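Local coordinates for protein membrane-anchored mycosin mycp1 (Mycobacterium smegmatis, PDB 4KB5) that acts as a membrane-anchored subtilisin-like serine protease of the mycobacterial ESX-1 type VII secretion system, cleaving the secreted protein EspB, at residues A[30-35]-A[289-294]; A[191-196]-A[248-253]; A[211-216]-A[253-258]; A[283-288]-A[307-312]. One frame throughout, in Å; residues are numbered along the deposited sequence.

Contact 1: residues A[30-35]-A[289-294]; sequences ATPTVM and LGYDGQ
Tyr291 meets the 30-35 segment in two ways at once: its hydroxyl OH donates a hydrogen bond of 2.7 Å to Ala30 O, which lies at the ring edge, in plane, and one face of its ring receives Pro32 CD. Pro32 CD stands 3.7 Å from the centroid of the Tyr291 ring, 20° off the normal, a CH-pi contact suited to proline, whose CD hydrogens are polarised by the ring nitrogen. Tyr291 CG lies anti to the carbonyl carbon (chi1 -59°), which carries the ring toward Pro32 and Ala30. Thr31 passes obliquely, its CA 3.9 Å from Tyr291 CE1. The N-terminal extension wraps around the catalytic domain of this subtilase, tethered by the disulfide Cys29-Cys98, and the contact lies just beyond that link; the Tyr291 side chain is about 7 Å from that of His101, presumed member of the charge relay system. Pro32 CG packs 4.0 Å from Gly290 CA, and Gly290 has no CB to crowd that ring or clash with Gln294 NE2. Tyr291 is the second residue of a type I turn from Gly290 to Gly293, whose phi is positive. The side chain of Gln294 folds back over the turn, its OE1 accepting from Asp292 N at 2.9 Å.

Contact 2: residues A[191-196]-A[248-253]; sequences IDETSL and PAWYDP
Glu193, at the N-cap position of helix 194-206, faces the 3-10 segment 249-251, and the two backbones come nearest at Leu196 and Pro248, whose CA atoms are 7.7 Å apart. Glu193 sends an extended chain across to the aromatic pair. Its OE2 accepts from Tyr251 OH at 2.7 Å on the anti side and from Trp250 NE1 at 3.0 Å on the syn side, both donors arriving from the same face of the carboxylate plane. The oxygen lies only 4° out of the indole plane, and the N-H points to it at 159°. Trp250 CG sits between its backbone N and carbonyl carbon (chi1 75°), which brings CD1 over one face of the Tyr251 ring. In this subtilase domain Ser247 OG also bonds OE2 and Tyr185 OH bonds OE1, which would probably stabilise the buried negative charge. Next to this polar cluster, Leu196 supplies the apolar part: its CG lies 4.1 Å from Tyr251 CE2, and its CD2 4.2 Å from Pro248 CB. At the helix start, Asp192 OD1 accepts from Thr194 N at 3.1 Å, an Asx turn; threonine adds its hydroxyl OG1 to the backbone N-H, so OD1 is gripped twice.

Contact 3: residues A[211-216]-A[253-258]; sequences IVVAAG and PLVLTV
Val213 and Thr257 sit at the middle of a tightly knit parallel pairing, in which four backbone hydrogen bonds join 211-215 to 256-258. Leu256 N reaches Ile211 O at 2.9 Å and Val213 N reaches Leu256 O at 2.8 Å, so the short strand segments stay close while their directions differ by 30°. Val258 N bonds Val213 O nearly straight along its carbonyl, whereas Ala215 N comes to Val258 O from above the carbonyl plane, at an N-H angle of 146°, as the chain turns away. Beta-branched residues suit such extended backbone. On one face Val213 CG2 presses 3.3 Å from Thr257 OG1, which is itself bonded to Ala249 O, so the threonine's polar end is satisfied within an apolar layer. Thr257 CG2, anti to the backbone N (chi1 of OG1 -60°), is thereby directed to Ala215 CA. On the other face Val212 CG1 meets Val258 CG2 at 3.6 Å, beneath helix 311-328.

The pairing is looser at its start, where the chain enters from exposed Pro253. Ile211 CG2 still touches Val255 CG1 at 3.7 Å, but one step before the first direct bond a water links Ile211 N to Leu254 O. These are neighbouring strands of the seven-stranded parallel sheet, flanked by helices, that forms the core of the subtilisin fold.

Contact 4: residues A[283-288]-A[307-312]; sequences GENLTS and PLNGTS
Asn309 OD1 takes the backbone N-H of Asn285 at 2.7 Å, nearly along the axis of its amide carbonyl, and Gly310 N gives a second bond of 2.8 Å to Gly283 O. An asparagine suits this spot because its short amide, with CG anti to its own carbonyl carbon (chi1 -66°), can imitate a peptide acceptor for the opposite chain. Leu286 N completes the direct bonds, pointing straight at Leu308 O over 3.1 Å. A water extends the series, donating to Leu286 O and accepting from Leu308 N.

Gly310 suits its place, since at its backbone angles a side chain would be pressed against the preceding carbonyl oxygen; at Gly283 a CB would sit tight on Gly310 O. Outside the polar row, Pro307 CB lies 3.4 Å from Asn285 OD1, the two side chains running side by side. Leu308 turns to the buried side instead: its CD1 packs 3.8 Å from Ser288 CB, while Ser288 OG is bonded to Met104 O of helix 102-110. Gly310 occupies the N-cap position of helix 311-328, whose second residue, Ser312, is the presumed nucleophile of the charge relay system and touches His101. The 283-288 chain, which follows edge strand 279-282 of the central sheet, therefore runs beside the entry to the catalytic helix, and strand 295-299 borders both segments, Thr287 touching Asn297 and Leu308 touching Thr299.

Contacts 2 and 3 share Pro253 and lie with centres 11 Å apart: helix 194-206 runs into strand 210-214, and Ala249 packs on Val213. Contact 3 then touches contact 4, where Gly216 N meets Thr311 OG1 and Ala214 packs against the helix carrying Ser312. Contact 4 in turn meets contact 1 through Met35 SD and Pro307, centres 13 Å apart, so touching contacts lead from the sheet core through the active-site helix to the N-terminal extension. Along the chain contacts 2 and 3 interleave, both falling between the two segments of contact 1, which itself alternates with contact 4. Contacts 1 and 2 lie 33 Å apart between centres, yet the N-terminal region touches both, through 30-35 and Pro5, consistent with its wrapping round the catalytic domain.

Contact 1: residues A[30-35]-A[289-294]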
loop_
_atom_site.group_PDB
_atom_site.type_symbol
_atom_site.label_atom_id
_atom_site.label_comp_id
_atom_site.label_asym_id
_atom_site.label_seq_id
_atom_site.Cartn_x
_atom_site.Cartn_y
_atom_site.Cartn_z
ATOM N N ALA A 30 -7.612 -9.756 16.966
ATOM C CA ALA A 30 -6.276 -9.488 17.520
ATOM C C ALA A 30 -6.139 -8.046 17.997
ATOM O O ALA A 30 -6.873 -7.170 17.543
ATOM C CB ALA A 30 -5.203 -9.805 16.479
ATOM N N THR A 31 -5.195 -7.808 18.907
ATOM C CA THR A 31 -4.973 -6.487 19.504
ATOM C C THR A 31 -3.481 -6.166 19.457
ATOM O O THR A 31 -2.667 -7.034 19.760
ATOM C CB THR A 31 -5.444 -6.458 20.982
ATOM O OG1 THR A 31 -6.825 -6.827 21.054
ATOM C CG2 THR A 31 -5.266 -5.073 21.607
ATOM N N PRO A 32 -3.112 -4.926 19.072
ATOM C CA PRO A 32 -1.687 -4.564 19.090
ATOM C C PRO A 32 -1.161 -4.488 20.521
ATOM O O PRO A 32 -1.939 -4.356 21.469
ATOM C CB PRO A 32 -1.668 -3.169 18.460
ATOM C CG PRO A 32 -3.046 -2.642 18.656
ATOM C CD PRO A 32 -3.937 -3.841 18.515
ATOM N N THR A 33 0.153 -4.573 20.665
ATOM C CA THR A 33 0.782 -4.555 21.980
ATOM C C THR A 33 2.052 -3.691 21.952
ATOM O O THR A 33 2.249 -2.900 21.019
ATOM C CB THR A 33 1.013 -6.001 22.515
ATOM O OG1 THR A 33 1.574 -5.947 23.830
ATOM C CG2 THR A 33 1.935 -6.812 21.614
ATOM N N VAL A 34 2.894 -3.806 22.982
ATOM C CA VAL A 34 4.149 -3.053 23.027
ATOM C C VAL A 34 5.331 -3.983 23.249
ATOM O O VAL A 34 5.171 -5.056 23.830
ATOM C CB VAL A 34 4.127 -1.927 24.093
ATOM C CG1 VAL A 34 2.946 -0.980 23.873
ATOM C CG2 VAL A 34 4.095 -2.504 25.502
ATOM N N MET A 35 6.510 -3.590 22.766
ATOM C CA MET A 35 7.751 -4.321 23.064
ATOM C C MET A 35 8.254 -3.957 24.467
ATOM O O MET A 35 8.096 -2.814 24.914
ATOM C CB MET A 35 8.858 -4.035 22.030
ATOM C CG MET A 35 8.548 -4.454 20.590
ATOM S SD MET A 35 8.419 -6.226 20.301
ATOM C CE MET A 35 10.091 -6.774 20.650
ATOM N N LEU A 289 -0.007 3.686 16.181
ATOM C CA LEU A 289 -1.035 3.914 17.203
ATOM C C LEU A 289 -2.034 2.780 17.197
ATOM O O LEU A 289 -2.330 2.214 16.136
ATOM C CB LEU A 289 -1.773 5.244 16.981
ATOM C CG LEU A 289 -0.966 6.542 17.018
ATOM C CD1 LEU A 289 -1.886 7.747 16.852
ATOM C CD2 LEU A 289 -0.111 6.679 18.281
ATOM N N GLY A 290 -2.565 2.464 18.380
ATOM C CA GLY A 290 -3.450 1.315 18.556
ATOM C C GLY A 290 -4.911 1.697 18.540
ATOM O O GLY A 290 -5.277 2.795 18.083
ATOM N N TYR A 291 -5.749 0.797 19.062
ATOM C CA TYR A 291 -7.206 0.980 19.012
ATOM C C TYR A 291 -7.721 2.176 19.806
ATOM O O TYR A 291 -8.793 2.682 19.507
ATOM C CB TYR A 291 -7.949 -0.285 19.434
ATOM C CG TYR A 291 -7.648 -1.508 18.588
ATOM C CD1 TYR A 291 -7.924 -2.793 19.065
ATOM C CD2 TYR A 291 -7.065 -1.382 17.314
ATOM C CE1 TYR A 291 -7.653 -3.917 18.299
ATOM C CE2 TYR A 291 -6.784 -2.493 16.546
ATOM C CZ TYR A 291 -7.071 -3.753 17.035
ATOM O OH TYR A 291 -6.799 -4.844 16.250
ATOM N N ASP A 292 -6.967 2.626 20.806
ATOM C CA ASP A 292 -7.358 3.812 21.572
ATOM C C ASP A 292 -6.560 5.044 21.150
ATOM O O ASP A 292 -6.698 6.115 21.736
ATOM C CB ASP A 292 -7.219 3.551 23.083
ATOM C CG ASP A 292 -8.067 2.381 23.549
ATOM O OD1 ASP A 292 -9.280 2.370 23.260
ATOM O OD2 ASP A 292 -7.524 1.468 24.201
ATOM N N GLY A 293 -5.733 4.896 20.116
ATOM C CA GLY A 293 -4.909 6.006 19.650
ATOM C C GLY A 293 -3.683 6.213 20.517
ATOM O O GLY A 293 -3.065 7.277 20.482
ATOM N N GLN A 294 -3.345 5.186 21.288
ATOM C CA GLN A 294 -2.155 5.160 22.121
ATOM C C GLN A 294 -1.040 4.485 21.322
ATOM O O GLN A 294 -1.332 3.637 20.484
ATOM C CB GLN A 294 -2.430 4.353 23.401
ATOM C CG GLN A 294 -2.286 2.819 23.273
ATOM C CD GLN A 294 -3.380 2.128 22.429
ATOM O OE1 GLN A 294 -4.243 2.775 21.825
ATOM N NE2 GLN A 294 -3.329 0.793 22.382
#

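Contact 2: residues A[191-196]-A[248-253]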
loop_
_atom_site.group_PDB
_atom_site.type_symbol
_atom_site.label_atom_id
_atom_site.label_comp_id
_atom_site.label_asym_id
_atom_site.label_seq_id
_atom_site.Cartn_x
_atom_site.Cartn_y
_atom_site.Cartn_z
ATOM N N ILE A 191 -5.024 -15.657 -13.517
ATOM C CA ILE A 191 -6.274 -15.172 -12.944
ATOM C C ILE A 191 -6.796 -14.032 -13.815
ATOM O O ILE A 191 -6.023 -13.200 -14.279
ATOM C CB ILE A 191 -6.070 -14.687 -11.483
ATOM C CG1 ILE A 191 -5.874 -15.885 -10.551
ATOM C CG2 ILE A 191 -7.234 -13.820 -11.012
ATOM C CD1 ILE A 191 -5.332 -15.518 -9.185
ATOM N N ASP A 192 -8.101 -13.993 -14.047
ATOM C CA ASP A 192 -8.687 -12.870 -14.761
ATOM C C ASP A 192 -8.727 -11.620 -13.857
ATOM O O ASP A 192 -9.593 -11.497 -12.979
ATOM C CB ASP A 192 -10.079 -13.240 -15.281
ATOM C CG ASP A 192 -10.715 -12.138 -16.096
ATOM O OD1 ASP A 192 -10.137 -11.024 -16.197
ATOM O OD2 ASP A 192 -11.816 -12.388 -16.636
ATOM N N GLU A 193 -7.788 -10.705 -14.103
ATOM C CA GLU A 193 -7.597 -9.483 -13.322
ATOM C C GLU A 193 -8.130 -8.268 -14.024
ATOM O O GLU A 193 -7.815 -7.146 -13.616
ATOM C CB GLU A 193 -6.105 -9.205 -13.154
ATOM C CG GLU A 193 -5.418 -9.915 -12.029
ATOM C CD GLU A 193 -4.108 -9.241 -11.658
ATOM O OE1 GLU A 193 -3.190 -9.966 -11.211
ATOM O OE2 GLU A 193 -4.001 -7.997 -11.823
ATOM N N THR A 194 -8.882 -8.465 -15.107
ATOM C CA THR A 194 -9.256 -7.346 -15.963
ATOM C C THR A 194 -10.072 -6.282 -15.231
ATOM O O THR A 194 -10.003 -5.103 -15.586
ATOM C CB THR A 194 -9.985 -7.785 -17.264
ATOM O OG1 THR A 194 -11.091 -8.626 -16.936
ATOM C CG2 THR A 194 -9.052 -8.552 -18.195
ATOM N N SER A 195 -10.850 -6.684 -14.224
ATOM C CA SER A 195 -11.651 -5.699 -13.496
ATOM C C SER A 195 -10.756 -4.826 -12.613
ATOM O O SER A 195 -11.022 -3.635 -12.457
ATOM C CB SER A 195 -12.780 -6.346 -12.670
ATOM O OG SER A 195 -12.242 -7.146 -11.633
ATOM N N LEU A 196 -9.687 -5.406 -12.077
ATOM C CA LEU A 196 -8.733 -4.645 -11.240
ATOM C C LEU A 196 -7.970 -3.608 -12.059
ATOM O O LEU A 196 -7.905 -2.435 -11.677
ATOM C CB LEU A 196 -7.765 -5.574 -10.503
ATOM C CG LEU A 196 -6.743 -4.916 -9.555
ATOM C CD1 LEU A 196 -7.397 -3.972 -8.543
ATOM C CD2 LEU A 196 -5.932 -5.987 -8.841
ATOM N N PRO A 248 -2.018 -5.613 -6.728
ATOM C CA PRO A 248 -1.837 -4.686 -7.843
ATOM C C PRO A 248 -0.418 -4.133 -8.060
ATOM O O PRO A 248 -0.231 -3.233 -8.906
ATOM C CB PRO A 248 -2.805 -3.546 -7.501
ATOM C CG PRO A 248 -2.876 -3.541 -6.008
ATOM C CD PRO A 248 -2.614 -4.951 -5.550
ATOM N N ALA A 249 0.564 -4.667 -7.334
ATOM C CA ALA A 249 1.948 -4.207 -7.455
ATOM C C ALA A 249 2.391 -4.077 -8.916
ATOM O O ALA A 249 3.053 -3.096 -9.294
ATOM C CB ALA A 249 2.887 -5.141 -6.689
ATOM N N TRP A 250 1.989 -5.035 -9.751
ATOM C CA TRP A 250 2.479 -5.052 -11.130
ATOM C C TRP A 250 1.850 -4.067 -12.089
ATOM O O TRP A 250 2.233 -4.038 -13.254
ATOM C CB TRP A 250 2.522 -6.466 -11.706
ATOM C CG TRP A 250 1.184 -7.059 -12.087
ATOM C CD1 TRP A 250 -0.083 -6.742 -11.574
ATOM C CD2 TRP A 250 0.944 -8.148 -13.048
ATOM N NE1 TRP A 250 -1.057 -7.522 -12.157
ATOM C CE2 TRP A 250 -0.510 -8.392 -13.043
ATOM C CE3 TRP A 250 1.757 -8.916 -13.879
ATOM C CZ2 TRP A 250 -1.100 -9.358 -13.856
ATOM C CZ3 TRP A 250 1.152 -9.884 -14.694
ATOM C CH2 TRP A 250 -0.243 -10.100 -14.679
ATOM N N TYR A 251 0.929 -3.222 -11.623
ATOM C CA TYR A 251 0.404 -2.135 -12.475
ATOM C C TYR A 251 1.263 -0.868 -12.499
ATOM O O TYR A 251 0.886 0.123 -13.121
ATOM C CB TYR A 251 -1.038 -1.794 -12.106
ATOM C CG TYR A 251 -2.006 -2.890 -12.483
ATOM C CD1 TYR A 251 -2.366 -3.108 -13.826
ATOM C CD2 TYR A 251 -2.526 -3.737 -11.518
ATOM C CE1 TYR A 251 -3.242 -4.139 -14.180
ATOM C CE2 TYR A 251 -3.404 -4.755 -11.853
ATOM C CZ TYR A 251 -3.761 -4.950 -13.184
ATOM O OH TYR A 251 -4.625 -5.967 -13.505
ATOM N N ASP A 252 2.408 -0.896 -11.821
ATOM C CA ASP A 252 3.432 0.151 -11.944
ATOM C C ASP A 252 3.644 0.508 -13.428
ATOM O O ASP A 252 3.741 -0.390 -14.250
ATOM C CB ASP A 252 4.741 -0.361 -11.354
ATOM C CG ASP A 252 5.943 0.502 -11.737
ATOM O OD1 ASP A 252 6.845 0.003 -12.455
ATOM O OD2 ASP A 252 5.977 1.683 -11.327
ATOM N N PRO A 253 3.724 1.812 -13.773
ATOM C CA PRO A 253 3.747 3.015 -12.947
ATOM C C PRO A 253 2.405 3.736 -12.811
ATOM O O PRO A 253 2.367 4.884 -12.355
ATOM C CB PRO A 253 4.740 3.919 -13.703
ATOM C CG PRO A 253 4.599 3.518 -15.149
ATOM C CD PRO A 253 3.945 2.150 -15.196
#

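Contact 3: residues A[211-216]-A[253-258]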
loop_
_atom_site.group_PDB
_atom_site.type_symbol
_atom_site.label_atom_id
_atom_site.label_comp_id
_atom_site.label_asym_id
_atom_site.label_seq_id
_atom_site.Cartn_x
_atom_site.Cartn_y
_atom_site.Cartn_z
ATOM N N ILE A 211 -2.531 6.244 -6.379
ATOM C CA ILE A 211 -2.658 4.932 -5.736
ATOM C C ILE A 211 -1.276 4.405 -5.379
ATOM O O ILE A 211 -0.396 4.319 -6.248
ATOM C CB ILE A 211 -3.395 3.897 -6.631
ATOM C CG1 ILE A 211 -4.798 4.407 -6.994
ATOM C CG2 ILE A 211 -3.437 2.518 -5.952
ATOM C CD1 ILE A 211 -5.631 3.445 -7.821
ATOM N N VAL A 212 -1.102 4.063 -4.098
ATOM C CA VAL A 212 0.154 3.559 -3.552
ATOM C C VAL A 212 -0.118 2.156 -3.047
ATOM O O VAL A 212 -1.073 1.936 -2.280
ATOM C CB VAL A 212 0.652 4.465 -2.384
ATOM C CG1 VAL A 212 1.971 3.965 -1.800
ATOM C CG2 VAL A 212 0.781 5.918 -2.824
ATOM N N VAL A 213 0.702 1.196 -3.459
ATOM C CA VAL A 213 0.465 -0.200 -3.104
ATOM C C VAL A 213 1.688 -0.831 -2.441
ATOM O O VAL A 213 2.819 -0.451 -2.724
ATOM C CB VAL A 213 -0.055 -1.030 -4.323
ATOM C CG1 VAL A 213 -1.053 -0.195 -5.134
ATOM C CG2 VAL A 213 1.074 -1.470 -5.247
ATOM N N ALA A 214 1.447 -1.790 -1.552
ATOM C CA ALA A 214 2.502 -2.595 -0.943
ATOM C C ALA A 214 3.189 -3.483 -1.979
ATOM O O ALA A 214 2.521 -4.070 -2.827
ATOM C CB ALA A 214 1.920 -3.461 0.167
ATOM N N ALA A 215 4.509 -3.610 -1.892
ATOM C CA ALA A 215 5.237 -4.563 -2.754
ATOM C C ALA A 215 4.903 -6.020 -2.403
ATOM O O ALA A 215 4.997 -6.916 -3.261
ATOM C CB ALA A 215 6.748 -4.334 -2.684
ATOM N N GLY A 216 4.504 -6.242 -1.147
ATOM C CA GLY A 216 4.208 -7.589 -0.647
ATOM C C GLY A 216 5.330 -8.139 0.216
ATOM O O GLY A 216 6.497 -7.732 0.088
ATOM N N PRO A 253 3.724 1.812 -13.773
ATOM C CA PRO A 253 3.747 3.015 -12.947
ATOM C C PRO A 253 2.405 3.736 -12.811
ATOM O O PRO A 253 2.367 4.884 -12.355
ATOM C CB PRO A 253 4.740 3.919 -13.703
ATOM C CG PRO A 253 4.599 3.518 -15.149
ATOM C CD PRO A 253 3.945 2.150 -15.196
ATOM N N LEU A 254 1.322 3.088 -13.222
ATOM C CA LEU A 254 -0.012 3.623 -12.953
ATOM C C LEU A 254 -0.239 3.715 -11.437
ATOM O O LEU A 254 -0.777 4.696 -10.943
ATOM C CB LEU A 254 -1.065 2.744 -13.614
ATOM C CG LEU A 254 -2.387 3.390 -14.021
ATOM C CD1 LEU A 254 -2.230 4.791 -14.620
ATOM C CD2 LEU A 254 -3.069 2.463 -15.011
ATOM N N VAL A 255 0.194 2.684 -10.715
ATOM C CA VAL A 255 0.307 2.739 -9.255
ATOM C C VAL A 255 1.778 2.939 -8.866
ATOM O O VAL A 255 2.662 2.724 -9.702
ATOM C CB VAL A 255 -0.244 1.457 -8.591
ATOM C CG1 VAL A 255 -1.727 1.276 -8.931
ATOM C CG2 VAL A 255 0.573 0.239 -8.987
ATOM N N LEU A 256 2.022 3.383 -7.626
ATOM C CA LEU A 256 3.380 3.410 -7.049
ATOM C C LEU A 256 3.545 2.265 -6.064
ATOM O O LEU A 256 2.850 2.209 -5.025
ATOM C CB LEU A 256 3.682 4.754 -6.372
ATOM C CG LEU A 256 5.073 4.885 -5.706
ATOM C CD1 LEU A 256 6.228 4.611 -6.680
ATOM C CD2 LEU A 256 5.189 6.280 -5.089
ATOM N N THR A 257 4.428 1.331 -6.399
ATOM C CA THR A 257 4.610 0.112 -5.615
ATOM C C THR A 257 5.797 0.274 -4.667
ATOM O O THR A 257 6.927 0.593 -5.109
ATOM C CB THR A 257 4.806 -1.097 -6.545
ATOM O OG1 THR A 257 3.651 -1.218 -7.372
ATOM C CG2 THR A 257 5.002 -2.406 -5.769
ATOM N N VAL A 258 5.538 0.060 -3.367
ATOM C CA VAL A 258 6.500 0.409 -2.317
ATOM C C VAL A 258 7.052 -0.794 -1.563
ATOM O O VAL A 258 6.303 -1.585 -0.977
ATOM C CB VAL A 258 5.903 1.442 -1.344
ATOM C CG1 VAL A 258 6.953 1.914 -0.339
ATOM C CG2 VAL A 258 5.313 2.619 -2.119
HETATM O O HOH W 1 -1.767 6.664 -9.077
#

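Contact 4: residues A[283-288]-A[307-312]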
loop_
_atom_site.group_PDB
_atom_site.type_symbol
_atom_site.label_atom_id
_atom_site.label_comp_id
_atom_site.label_asym_id
_atom_site.label_seq_id
_atom_site.Cartn_x
_atom_site.Cartn_y
_atom_site.Cartn_z
ATOM N N GLY A 283 10.047 0.033 6.980
ATOM C CA GLY A 283 9.085 -1.040 7.111
ATOM C C GLY A 283 9.461 -2.035 8.194
ATOM O O GLY A 283 8.891 -3.132 8.259
ATOM N N GLU A 284 10.398 -1.644 9.059
ATOM C CA GLU A 284 10.868 -2.533 10.145
ATOM C C GLU A 284 10.852 -1.856 11.506
ATOM O O GLU A 284 11.143 -0.661 11.608
ATOM C CB GLU A 284 12.286 -3.029 9.877
ATOM C CG GLU A 284 12.401 -4.044 8.754
ATOM C CD GLU A 284 13.821 -4.553 8.580
ATOM O OE1 GLU A 284 14.565 -4.603 9.591
ATOM O OE2 GLU A 284 14.203 -4.894 7.436
ATOM N N ASN A 285 10.509 -2.621 12.549
ATOM C CA ASN A 285 10.544 -2.116 13.939
ATOM C C ASN A 285 9.864 -0.765 14.068
ATOM O O ASN A 285 10.418 0.164 14.669
ATOM C CB ASN A 285 11.997 -1.989 14.421
ATOM C CG ASN A 285 12.749 -3.298 14.349
ATOM O OD1 ASN A 285 12.293 -4.312 14.871
ATOM N ND2 ASN A 285 13.902 -3.286 13.695
ATOM N N LEU A 286 8.673 -0.639 13.493
ATOM C CA LEU A 286 7.995 0.657 13.475
ATOM C C LEU A 286 7.204 0.900 14.740
ATOM O O LEU A 286 6.919 -0.029 15.496
ATOM C CB LEU A 286 7.058 0.767 12.264
ATOM C CG LEU A 286 7.710 0.489 10.904
ATOM C CD1 LEU A 286 6.631 0.535 9.838
ATOM C CD2 LEU A 286 8.811 1.500 10.635
ATOM N N THR A 287 6.860 2.168 14.947
ATOM C CA THR A 287 5.898 2.573 15.957
ATOM C C THR A 287 4.653 3.104 15.258
ATOM O O THR A 287 4.751 3.845 14.276
ATOM C CB THR A 287 6.485 3.669 16.866
ATOM O OG1 THR A 287 7.662 3.156 17.491
ATOM C CG2 THR A 287 5.487 4.097 17.968
ATOM N N SER A 288 3.493 2.742 15.798
ATOM C CA SER A 288 2.213 3.238 15.313
ATOM C C SER A 288 1.223 3.281 16.475
ATOM O O SER A 288 1.568 2.955 17.610
ATOM C CB SER A 288 1.591 2.249 14.328
ATOM O OG SER A 288 0.697 2.903 13.443
ATOM N N PRO A 307 7.721 -7.210 16.542
ATOM C CA PRO A 307 7.776 -5.819 16.076
ATOM C C PRO A 307 6.878 -5.564 14.859
ATOM O O PRO A 307 6.592 -6.488 14.102
ATOM C CB PRO A 307 9.254 -5.631 15.689
ATOM C CG PRO A 307 9.991 -6.685 16.442
ATOM C CD PRO A 307 9.053 -7.850 16.523
ATOM N N LEU A 308 6.426 -4.326 14.688
ATOM C CA LEU A 308 5.618 -3.969 13.519
ATOM C C LEU A 308 6.516 -3.927 12.279
ATOM O O LEU A 308 7.370 -3.055 12.163
ATOM C CB LEU A 308 4.911 -2.627 13.723
ATOM C CG LEU A 308 3.952 -2.478 14.913
ATOM C CD1 LEU A 308 3.286 -1.111 14.869
ATOM C CD2 LEU A 308 2.903 -3.583 14.953
ATOM N N ASN A 309 6.346 -4.906 11.392
ATOM C CA ASN A 309 7.108 -4.976 10.138
ATOM C C ASN A 309 6.159 -5.124 8.956
ATOM O O ASN A 309 5.100 -5.733 9.094
ATOM C CB ASN A 309 8.058 -6.180 10.140
ATOM C CG ASN A 309 9.167 -6.072 11.179
ATOM O OD1 ASN A 309 9.586 -4.982 11.572
ATOM N ND2 ASN A 309 9.660 -7.223 11.624
ATOM N N GLY A 310 6.529 -4.582 7.797
ATOM C CA GLY A 310 5.833 -4.944 6.560
ATOM C C GLY A 310 5.724 -3.861 5.506
ATOM O O GLY A 310 5.765 -2.671 5.823
ATOM N N THR A 311 5.559 -4.295 4.253
ATOM C CA THR A 311 5.424 -3.398 3.091
ATOM C C THR A 311 4.180 -2.517 3.067
ATOM O O THR A 311 4.213 -1.426 2.486
ATOM C CB THR A 311 5.573 -4.162 1.751
ATOM O OG1 THR A 311 4.622 -5.238 1.683
ATOM C CG2 THR A 311 6.993 -4.720 1.621
ATOM N N SER A 312 3.087 -2.967 3.699
ATOM C CA SER A 312 1.890 -2.128 3.877
ATOM C C SER A 312 2.204 -0.854 4.642
ATOM O O SER A 312 1.655 0.217 4.350
ATOM C CB SER A 312 0.797 -2.877 4.667
ATOM O OG SER A 312 0.398 -4.059 4.008
HETATM O O HOH W 2 8.047 -2.372 16.201
#